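Side-chain contacts in dipeptide transport protein DPPA (Bacillus subtilis, PDB 1HI9), which hydrolyses N-terminal residues of peptides containing D-amino acids, using two zinc ions per subunit within a self-compartmentalizing homodecamer: residues E37-N40 with Y41-E45; D76-G80 with D81-F85; R129-E133 with L134-A138; K183-S186 with P187-G191. One frame throughout, in Å; residues are numbered along the deposited sequence.

Contact 1 (E37-N40 with Y41-E45); sequences EEAN and YCIAE
Tyr41 and Glu37 are joined first by their backbones: Tyr41 N donates to Glu37 O at 3.2 Å from a position tilted 22° off the carbonyl plane, and it also makes a weak bond to Glu38 O. The next two bonds are straighter. Ile43 N reaches Ala39 O at 2.9 Å and Ala44 N reaches Asn40 O at 2.8 Å, each donor lying nearly along the C=O axis. The three i to i+4 bonds, from Tyr41, Ile43 and Ala44, are those of a regular alpha-helix, here the interior of helix 28-48. This helix covers the mixed sheet, with Cys42 against Met5 of strand 2-7 and Leu99 and Leu101 of strand 97-103.

Among the side-chain contacts, the Tyr41 ring folds back along the helix because CG stands beside the backbone N (chi1 -76°). CD1 therefore comes obliquely to 3.2 Å from Glu37 O, while Glu38 CA lies at the ring edge. Ile43 works on the next turn: its CG1 sits 3.1 Å from Ala39 O, and CD1 extends to 4.4 Å from Ala39 CB. The same CD1 passes aslant of the Asn40 amide, 4.0 Å from OD1.

The polar ends are gripped from outside. Asn40 ND2 donates to Lys70 O and OD1 takes a weak bond from His72 N, while Glu38 OE1 bonds Ser13 OG and forms a salt bridge with Arg190.

Contact 2 (D76-G80 with D81-F85); sequences DLISG and DVKPF
Lys83 comes in beyond the oxygen of the flat Gly80-Asp81 peptide group, CD to one side of its plane and 3.5 Å from Gly80 O, while NZ lies close to the plane. Ile78 CG2 lies on the same side as CD, whereas Asp81 CB leaves on the opposite side. Lys83 NZ stands almost straight beyond the C=O bond and makes a weak hydrogen bond of 3.2 Å to Gly80 O.

A bend in the lysine chain brings the ammonium there: chi3 of -62° swings CE and NZ back toward the strand end, and CE comes to 3.2 Å from Gly80 O. The apolar middle of the same chain rests on Ile78, whose CG2 touches Lys83 CD at 3.7 Å, the two side chains meeting at a slant. Lys83 thus folds back on the strand it follows, its methylenes on Ile78 and its nitrogen weakly held at the Gly80 carbonyl. Gly80 turns with a positive phi of 114°, where a beta carbon would press against Ser79 O. Asp81 OD1 points to a different mate, Ser180 OG of a neighbouring subunit.

Here the chain leaves the sheet at the C-terminal end of strand 76-80, with the Lys83 side chain about 11 Å from a bound zinc ion. On one side that strand runs parallel to strand 53-58, bonding through Ile78 to Val56 and Asp58; on its other it pairs antiparallel with a strand of the neighbouring subunit, and beyond the turn Phe85 packs against Leu255 and Tyr258 of helix 254-268.

Contact 3 (R129-E133 with L134-A138); sequences RPVGE and LGLNA. With ZN (zinc ion), chain F.
Val131 presses directly on Gly135, CB to CA at 3.8 Å, so closely that a beta carbon on the glycine would collide with the valine. Val131 CG2 then meets Leu136 CD2 at 4.1 Å, the two side chains crossing at about a right angle. Gly132 is the N-cap of helix 133-143, which follows strand 129-131 at once, and its carbonyl receives Leu136 N at 2.9 Å. One residue on, Asn137 N donates to Glu133 O at 2.9 Å. With CG beside its own backbone N (chi1 -59°), the Asn137 amide folds back over that carbonyl, CG lying 3.0 Å from Glu133 O. Its ND2 bonds Tyr103 OH and its OD1 bonds Tyr258 OH; a leucine here would probably leave both tyrosine hydroxyls without their amide partner.

The looser part is bridged by bound water rather than by side chains. One molecule accepts from Gly132 N at 2.8 Å and, weakly, from Gly135 N. At the other end the extended Glu133 chain enters the metal site, where OE1 binds zinc at 2.0 Å beside Asp8 and His104. A water on that zinc donates to Glu133 OE2, which Met117 N also holds.

Contact 4 (K183-S186 with P187-G191); sequences KCLS and PAKRG
Ser186 meets Lys189 because its OG is tucked between the backbone N and the carbonyl carbon (chi1 61°), facing the first turn of the helix. There OG accepts from Lys189 N at 3.2 Å, the capping bond of a serine N-cap, and also touches Lys189 CB at 3.1 Å. Arg190 has a similar first torsion (chi1 85°), which carries its chain back past the cap: CD passes 3.8 Å from Ser186 O, and the edge of the guanidinium group is turned to Pro187 CA, while NH1 forms a salt bridge with Glu38 of helix 28-48.

The serine carbonyl starts the helical ladder. Arg190 N points at Ser186 O from almost straight ahead, at 2.9 Å, while Lys189 N adds a weak bond to the same oxygen. Pro187 suits the first turn of helix 187-203, where no backbone N-H is needed for an i to i+4 bond. Alongside, Leu185 CB packs on Lys189 CB at 4.0 Å, the side chains at about a right angle.

Ser186 OG also bonds Pro73 O of a neighbouring subunit, and Lys189 NZ pairs with Glu74 there. With an alanine here, Lys189 N would probably keep only its weak bond to Ser186 O, and Pro73 O of that subunit would lose this hydroxyl. The serine thus serves helix and interface at once, its hydroxyl bonded on both sides of the boundary.

Overall arrangement
Contacts 1 to 4 follow one another along the chain. Contacts 1 and 4 touch: helices 28-48 and 187-203 pack side by side, joined by the salt bridge from Glu38 to Arg190, with centres about 14 Å apart. Contacts 2 and 4 lie about 28 Å apart between centres, yet strands 76-80 and 181-184 are, within the chain, the two outermost strands of one mixed sheet, each pairing with a neighbouring subunit, so the sheet runs on across both interfaces. Contact 3, closest of the four to the subunit centre, joins the antiparallel sheet to helix 133-143; its nearest atoms are about 6 Å from contact 2. The sheet edges thus serve assembly, while contact 3 supplies a zinc ligand.

Contact 1 (E37-N40 with Y41-E45)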
loop_
_atom_site.group_PDB
_atom_site.type_symbol
_atom_site.label_atom_id
_atom_site.label_comp_id
_atom_site.label_asym_id
_atom_site.label_seq_id
_atom_site.Cartn_x
_atom_site.Cartn_y
_atom_site.Cartn_z
ATOM N N GLU A 37 -26.964 -14.890 16.702
ATOM C CA GLU A 37 -27.961 -14.799 17.753
ATOM C C GLU A 37 -29.376 -14.864 17.209
ATOM O O GLU A 37 -30.248 -15.469 17.834
ATOM C CB GLU A 37 -27.737 -13.532 18.568
ATOM C CG GLU A 37 -26.429 -13.602 19.335
ATOM C CD GLU A 37 -26.193 -12.408 20.215
ATOM O OE1 GLU A 37 -26.248 -11.266 19.702
ATOM O OE2 GLU A 37 -25.947 -12.616 21.422
ATOM N N GLU A 38 -29.599 -14.261 16.043
ATOM C CA GLU A 38 -30.915 -14.281 15.417
ATOM C C GLU A 38 -31.318 -15.724 15.144
ATOM O O GLU A 38 -32.444 -16.119 15.412
ATOM C CB GLU A 38 -30.907 -13.491 14.101
ATOM C CG GLU A 38 -32.232 -13.563 13.342
ATOM C CD GLU A 38 -32.628 -12.225 12.716
ATOM O OE1 GLU A 38 -32.586 -11.194 13.415
ATOM O OE2 GLU A 38 -33.002 -12.199 11.527
ATOM N N ALA A 39 -30.380 -16.502 14.620
ATOM C CA ALA A 39 -30.638 -17.900 14.329
ATOM C C ALA A 39 -30.931 -18.681 15.613
ATOM O O ALA A 39 -31.782 -19.574 15.619
ATOM C CB ALA A 39 -29.440 -18.520 13.597
ATOM N N ASN A 40 -30.224 -18.352 16.694
ATOM C CA ASN A 40 -30.437 -19.047 17.954
ATOM C C ASN A 40 -31.874 -18.901 18.431
ATOM O O ASN A 40 -32.449 -19.853 18.957
ATOM C CB ASN A 40 -29.471 -18.554 19.038
ATOM C CG ASN A 40 -28.049 -19.070 18.836
ATOM O OD1 ASN A 40 -27.832 -20.140 18.260
ATOM N ND2 ASN A 40 -27.077 -18.315 19.329
ATOM N N TYR A 41 -32.468 -17.728 18.235
ATOM C CA TYR A 41 -33.848 -17.549 18.673
ATOM C C TYR A 41 -34.746 -18.597 18.018
ATOM O O TYR A 41 -35.551 -19.245 18.690
ATOM C CB TYR A 41 -34.355 -16.147 18.337
ATOM C CG TYR A 41 -33.837 -15.074 19.257
ATOM C CD1 TYR A 41 -32.948 -14.113 18.796
ATOM C CD2 TYR A 41 -34.266 -14.998 20.582
ATOM C CE1 TYR A 41 -32.501 -13.094 19.621
ATOM C CE2 TYR A 41 -33.821 -13.981 21.422
ATOM C CZ TYR A 41 -32.939 -13.026 20.932
ATOM O OH TYR A 41 -32.504 -11.993 21.734
ATOM N N CYS A 42 -34.590 -18.781 16.710
ATOM C CA CYS A 42 -35.400 -19.759 15.989
ATOM C C CYS A 42 -35.072 -21.191 16.380
ATOM O O CYS A 42 -35.968 -22.020 16.552
ATOM C CB CYS A 42 -35.229 -19.584 14.480
ATOM S SG CYS A 42 -35.798 -17.970 13.879
ATOM N N ILE A 43 -33.789 -21.486 16.513
ATOM C CA ILE A 43 -33.364 -22.818 16.900
ATOM C C ILE A 43 -33.936 -23.178 18.276
ATOM O O ILE A 43 -34.498 -24.256 18.453
ATOM C CB ILE A 43 -31.828 -22.907 16.950
ATOM C CG1 ILE A 43 -31.252 -22.628 15.558
ATOM C CG2 ILE A 43 -31.392 -24.293 17.416
ATOM C CD1 ILE A 43 -29.739 -22.430 15.541
ATOM N N ALA A 44 -33.790 -22.269 19.236
ATOM C CA ALA A 44 -34.285 -22.484 20.586
ATOM C C ALA A 44 -35.769 -22.774 20.564
ATOM O O ALA A 44 -36.234 -23.712 21.204
ATOM C CB ALA A 44 -34.013 -21.266 21.444
ATOM N N GLU A 45 -36.521 -21.974 19.820
ATOM C CA GLU A 45 -37.956 -22.180 19.752
ATOM C C GLU A 45 -38.305 -23.428 18.961
ATOM O O GLU A 45 -39.348 -24.036 19.182
ATOM C CB GLU A 45 -38.647 -20.960 19.144
ATOM C CG GLU A 45 -40.160 -21.030 19.220
ATOM C CD GLU A 45 -40.642 -21.488 20.590
ATOM O OE1 GLU A 45 -40.129 -20.966 21.608
ATOM O OE2 GLU A 45 -41.534 -22.360 20.646
#

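Contact 2 (D76-G80 with D81-F85)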
loop_
_atom_site.group_PDB
_atom_site.type_symbol
_atom_site.label_atom_id
_atom_site.label_comp_id
_atom_site.label_asym_id
_atom_site.label_seq_id
_atom_site.Cartn_x
_atom_site.Cartn_y
_atom_site.Cartn_z
ATOM N N ASP A 76 -26.962 -28.531 14.424
ATOM C CA ASP A 76 -25.893 -28.988 13.543
ATOM C C ASP A 76 -25.671 -27.918 12.481
ATOM O O ASP A 76 -26.592 -27.580 11.725
ATOM C CB ASP A 76 -26.277 -30.311 12.877
ATOM C CG ASP A 76 -26.532 -31.426 13.890
ATOM O OD1 ASP A 76 -25.593 -31.762 14.656
ATOM O OD2 ASP A 76 -27.670 -31.963 13.917
ATOM N N LEU A 77 -24.442 -27.405 12.415
ATOM C CA LEU A 77 -24.097 -26.343 11.478
ATOM C C LEU A 77 -23.326 -26.776 10.247
ATOM O O LEU A 77 -22.356 -27.518 10.335
ATOM C CB LEU A 77 -23.292 -25.246 12.191
ATOM C CG LEU A 77 -22.695 -24.137 11.319
ATOM C CD1 LEU A 77 -23.799 -23.255 10.766
ATOM C CD2 LEU A 77 -21.724 -23.310 12.144
ATOM N N ILE A 78 -23.781 -26.303 9.092
ATOM C CA ILE A 78 -23.116 -26.585 7.829
ATOM C C ILE A 78 -22.424 -25.279 7.504
ATOM O O ILE A 78 -23.080 -24.273 7.224
ATOM C CB ILE A 78 -24.104 -26.903 6.697
ATOM C CG1 ILE A 78 -24.752 -28.268 6.940
ATOM C CG2 ILE A 78 -23.379 -26.871 5.355
ATOM C CD1 ILE A 78 -25.716 -28.696 5.850
ATOM N N SER A 79 -21.098 -25.292 7.551
ATOM C CA SER A 79 -20.322 -24.092 7.292
ATOM C C SER A 79 -19.384 -24.322 6.117
ATOM O O SER A 79 -18.853 -25.417 5.939
ATOM C CB SER A 79 -19.536 -23.724 8.553
ATOM O OG SER A 79 -18.928 -22.454 8.429
ATOM N N GLY A 80 -19.188 -23.287 5.309
ATOM C CA GLY A 80 -18.314 -23.417 4.158
ATOM C C GLY A 80 -19.048 -23.291 2.833
ATOM O O GLY A 80 -20.272 -23.402 2.780
ATOM N N ASP A 81 -18.298 -23.072 1.757
ATOM C CA ASP A 81 -18.897 -22.905 0.448
ATOM C C ASP A 81 -18.518 -24.019 -0.533
ATOM O O ASP A 81 -17.929 -25.042 -0.156
ATOM C CB ASP A 81 -18.521 -21.533 -0.129
ATOM C CG ASP A 81 -17.047 -21.415 -0.455
ATOM O OD1 ASP A 81 -16.246 -22.147 0.157
ATOM O OD2 ASP A 81 -16.690 -20.581 -1.319
ATOM N N VAL A 82 -18.857 -23.805 -1.798
ATOM C CA VAL A 82 -18.614 -24.782 -2.841
ATOM C C VAL A 82 -19.409 -26.052 -2.508
ATOM O O VAL A 82 -18.948 -27.177 -2.733
ATOM C CB VAL A 82 -17.100 -25.128 -2.999
ATOM C CG1 VAL A 82 -16.879 -25.883 -4.307
ATOM C CG2 VAL A 82 -16.254 -23.862 -3.002
ATOM N N LYS A 83 -20.602 -25.862 -1.948
ATOM C CA LYS A 83 -21.487 -26.981 -1.622
ATOM C C LYS A 83 -22.358 -27.270 -2.843
ATOM O O LYS A 83 -22.892 -26.354 -3.467
ATOM C CB LYS A 83 -22.388 -26.648 -0.433
ATOM C CG LYS A 83 -21.641 -26.472 0.863
ATOM C CD LYS A 83 -22.527 -25.879 1.946
ATOM C CE LYS A 83 -23.015 -24.493 1.556
ATOM N NZ LYS A 83 -23.453 -23.736 2.748
ATOM N N PRO A 84 -22.509 -28.553 -3.197
ATOM C CA PRO A 84 -23.315 -28.979 -4.347
ATOM C C PRO A 84 -24.638 -28.206 -4.514
ATOM O O PRO A 84 -25.020 -27.861 -5.640
ATOM C CB PRO A 84 -23.526 -30.465 -4.077
ATOM C CG PRO A 84 -22.232 -30.853 -3.430
ATOM C CD PRO A 84 -21.982 -29.717 -2.461
ATOM N N PHE A 85 -25.328 -27.925 -3.408
ATOM C CA PHE A 85 -26.591 -27.202 -3.492
ATOM C C PHE A 85 -26.666 -25.866 -2.752
ATOM O O PHE A 85 -27.733 -25.436 -2.330
ATOM C CB PHE A 85 -27.766 -28.119 -3.102
ATOM C CG PHE A 85 -27.991 -29.235 -4.080
ATOM C CD1 PHE A 85 -27.352 -30.463 -3.915
ATOM C CD2 PHE A 85 -28.746 -29.023 -5.227
ATOM C CE1 PHE A 85 -27.455 -31.460 -4.885
ATOM C CE2 PHE A 85 -28.855 -30.010 -6.199
ATOM C CZ PHE A 85 -28.207 -31.230 -6.031
#

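Contact 3 (R129-E133 with L134-A138)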
loop_
_atom_site.group_PDB
_atom_site.type_symbol
_atom_site.label_atom_id
_atom_site.label_comp_id
_atom_site.label_asym_id
_atom_site.label_seq_id
_atom_site.Cartn_x
_atom_site.Cartn_y
_atom_site.Cartn_z
ATOM N N ARG A 129 -41.973 -18.058 -14.399
ATOM C CA ARG A 129 -42.380 -17.437 -13.155
ATOM C C ARG A 129 -41.220 -16.732 -12.455
ATOM O O ARG A 129 -40.209 -17.355 -12.127
ATOM C CB ARG A 129 -42.993 -18.447 -12.194
ATOM C CG ARG A 129 -43.364 -17.773 -10.883
ATOM C CD ARG A 129 -44.372 -18.542 -10.080
ATOM N NE ARG A 129 -44.892 -17.703 -9.003
ATOM C CZ ARG A 129 -45.893 -18.051 -8.201
ATOM N NH1 ARG A 129 -46.487 -19.231 -8.352
ATOM N NH2 ARG A 129 -46.300 -17.213 -7.256
ATOM N N PRO A 130 -41.362 -15.418 -12.204
ATOM C CA PRO A 130 -40.342 -14.602 -11.543
ATOM C C PRO A 130 -40.015 -15.087 -10.135
ATOM O O PRO A 130 -40.909 -15.213 -9.302
ATOM C CB PRO A 130 -40.972 -13.207 -11.517
ATOM C CG PRO A 130 -41.867 -13.211 -12.700
ATOM C CD PRO A 130 -42.494 -14.582 -12.639
ATOM N N VAL A 131 -38.745 -15.379 -9.875
ATOM C CA VAL A 131 -38.318 -15.796 -8.538
ATOM C C VAL A 131 -36.896 -15.325 -8.222
ATOM O O VAL A 131 -36.107 -14.997 -9.114
ATOM C CB VAL A 131 -38.351 -17.330 -8.361
ATOM C CG1 VAL A 131 -39.768 -17.843 -8.533
ATOM C CG2 VAL A 131 -37.403 -18.002 -9.361
ATOM N N GLY A 132 -36.586 -15.283 -6.935
ATOM C CA GLY A 132 -35.259 -14.898 -6.502
ATOM C C GLY A 132 -34.716 -16.073 -5.724
ATOM O O GLY A 132 -35.148 -17.212 -5.934
ATOM N N GLU A 133 -33.777 -15.808 -4.824
ATOM C CA GLU A 133 -33.202 -16.865 -3.995
ATOM C C GLU A 133 -34.319 -17.587 -3.249
ATOM O O GLU A 133 -34.347 -18.816 -3.170
ATOM C CB GLU A 133 -32.221 -16.263 -2.981
ATOM C CG GLU A 133 -30.913 -15.795 -3.588
ATOM C CD GLU A 133 -30.117 -14.904 -2.657
ATOM O OE1 GLU A 133 -30.056 -15.202 -1.445
ATOM O OE2 GLU A 133 -29.542 -13.905 -3.137
ATOM N N LEU A 134 -35.242 -16.802 -2.707
ATOM C CA LEU A 134 -36.362 -17.336 -1.952
ATOM C C LEU A 134 -37.142 -18.359 -2.769
ATOM O O LEU A 134 -37.386 -19.476 -2.310
ATOM C CB LEU A 134 -37.270 -16.189 -1.529
ATOM C CG LEU A 134 -38.245 -16.481 -0.404
ATOM C CD1 LEU A 134 -38.673 -15.160 0.232
ATOM C CD2 LEU A 134 -39.428 -17.255 -0.941
ATOM N N GLY A 135 -37.504 -17.973 -3.987
ATOM C CA GLY A 135 -38.263 -18.847 -4.855
ATOM C C GLY A 135 -37.499 -20.079 -5.263
ATOM O O GLY A 135 -38.013 -21.186 -5.133
ATOM N N LEU A 136 -36.279 -19.906 -5.760
ATOM C CA LEU A 136 -35.488 -21.058 -6.165
ATOM C C LEU A 136 -35.302 -22.039 -5.011
ATOM O O LEU A 136 -35.437 -23.246 -5.198
ATOM C CB LEU A 136 -34.114 -20.627 -6.682
ATOM C CG LEU A 136 -34.024 -20.046 -8.092
ATOM C CD1 LEU A 136 -32.545 -19.766 -8.421
ATOM C CD2 LEU A 136 -34.613 -21.015 -9.109
ATOM N N ASN A 137 -34.990 -21.529 -3.821
ATOM C CA ASN A 137 -34.781 -22.419 -2.686
ATOM C C ASN A 137 -36.084 -23.127 -2.288
ATOM O O ASN A 137 -36.070 -24.294 -1.872
ATOM C CB ASN A 137 -34.190 -21.660 -1.491
ATOM C CG ASN A 137 -32.851 -20.998 -1.816
ATOM O OD1 ASN A 137 -32.177 -21.360 -2.785
ATOM N ND2 ASN A 137 -32.462 -20.035 -1.004
ATOM N N ALA A 138 -37.208 -22.432 -2.447
ATOM C CA ALA A 138 -38.496 -23.016 -2.115
ATOM C C ALA A 138 -38.781 -24.150 -3.091
ATOM O O ALA A 138 -39.262 -25.216 -2.700
ATOM C CB ALA A 138 -39.596 -21.956 -2.183
HETATM ZN ZN ZN F . -29.259 -13.692 -0.451
HETATM O O HOH W 1 -38.507 -15.613 -4.857
HETATM O O HOH W 2 -27.290 -13.732 -1.180
#

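Contact 4 (K183-S186 with P187-G191)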
loop_
_atom_site.group_PDB
_atom_site.type_symbol
_atom_site.label_atom_id
_atom_site.label_comp_id
_atom_site.label_asym_id
_atom_site.label_seq_id
_atom_site.Cartn_x
_atom_site.Cartn_y
_atom_site.Cartn_z
ATOM N N LYS A 183 -35.937 0.591 8.936
ATOM C CA LYS A 183 -36.443 0.967 10.240
ATOM C C LYS A 183 -36.512 -0.403 10.889
ATOM O O LYS A 183 -37.271 -1.269 10.439
ATOM C CB LYS A 183 -37.835 1.574 10.130
ATOM C CG LYS A 183 -38.529 1.817 11.462
ATOM C CD LYS A 183 -39.991 2.186 11.237
ATOM C CE LYS A 183 -40.791 2.136 12.522
ATOM N NZ LYS A 183 -42.249 2.212 12.237
ATOM N N CYS A 184 -35.706 -0.608 11.924
ATOM C CA CYS A 184 -35.653 -1.910 12.576
ATOM C C CYS A 184 -36.079 -1.976 14.026
ATOM O O CYS A 184 -36.200 -0.964 14.705
ATOM C CB CYS A 184 -34.244 -2.494 12.434
ATOM S SG CYS A 184 -32.902 -1.270 12.413
ATOM N N LEU A 185 -36.331 -3.200 14.475
ATOM C CA LEU A 185 -36.729 -3.479 15.842
ATOM C C LEU A 185 -35.452 -3.744 16.639
ATOM O O LEU A 185 -34.422 -4.127 16.072
ATOM C CB LEU A 185 -37.616 -4.720 15.873
ATOM C CG LEU A 185 -38.856 -4.720 14.989
ATOM C CD1 LEU A 185 -39.453 -6.111 14.952
ATOM C CD2 LEU A 185 -39.852 -3.714 15.508
ATOM N N SER A 186 -35.514 -3.539 17.950
ATOM C CA SER A 186 -34.351 -3.787 18.786
ATOM C C SER A 186 -34.064 -5.282 18.733
ATOM O O SER A 186 -34.964 -6.087 18.501
ATOM C CB SER A 186 -34.620 -3.358 20.231
ATOM O OG SER A 186 -35.692 -4.089 20.788
ATOM N N PRO A 187 -32.799 -5.675 18.930
ATOM C CA PRO A 187 -32.420 -7.088 18.902
ATOM C C PRO A 187 -33.324 -7.970 19.764
ATOM O O PRO A 187 -33.660 -9.086 19.381
ATOM C CB PRO A 187 -30.980 -7.061 19.408
ATOM C CG PRO A 187 -30.475 -5.759 18.874
ATOM C CD PRO A 187 -31.624 -4.825 19.199
ATOM N N ALA A 188 -33.718 -7.466 20.926
ATOM C CA ALA A 188 -34.579 -8.228 21.823
ATOM C C ALA A 188 -36.005 -8.307 21.289
ATOM O O ALA A 188 -36.665 -9.330 21.433
ATOM C CB ALA A 188 -34.577 -7.587 23.210
ATOM N N LYS A 189 -36.464 -7.219 20.676
ATOM C CA LYS A 189 -37.816 -7.139 20.131
ATOM C C LYS A 189 -37.978 -8.104 18.958
ATOM O O LYS A 189 -38.989 -8.790 18.835
ATOM C CB LYS A 189 -38.108 -5.711 19.673
ATOM C CG LYS A 189 -39.426 -5.138 20.165
ATOM C CD LYS A 189 -39.611 -3.718 19.665
ATOM C CE LYS A 189 -40.889 -3.093 20.189
ATOM N NZ LYS A 189 -40.868 -2.972 21.673
ATOM N N ARG A 190 -36.974 -8.142 18.095
ATOM C CA ARG A 190 -36.995 -9.021 16.942
ATOM C C ARG A 190 -36.982 -10.467 17.438
ATOM O O ARG A 190 -37.549 -11.365 16.810
ATOM C CB ARG A 190 -35.753 -8.784 16.096
ATOM C CG ARG A 190 -34.574 -9.587 16.611
ATOM C CD ARG A 190 -33.254 -8.872 16.481
ATOM N NE ARG A 190 -32.156 -9.615 17.117
ATOM C CZ ARG A 190 -31.821 -10.877 16.835
ATOM N NH1 ARG A 190 -32.502 -11.567 15.930
ATOM N NH2 ARG A 190 -30.773 -11.434 17.436
ATOM N N GLY A 191 -36.305 -10.676 18.564
ATOM C CA GLY A 191 -36.198 -11.998 19.151
ATOM C C GLY A 191 -37.554 -12.565 19.505
ATOM O O GLY A 191 -37.843 -13.729 19.229
#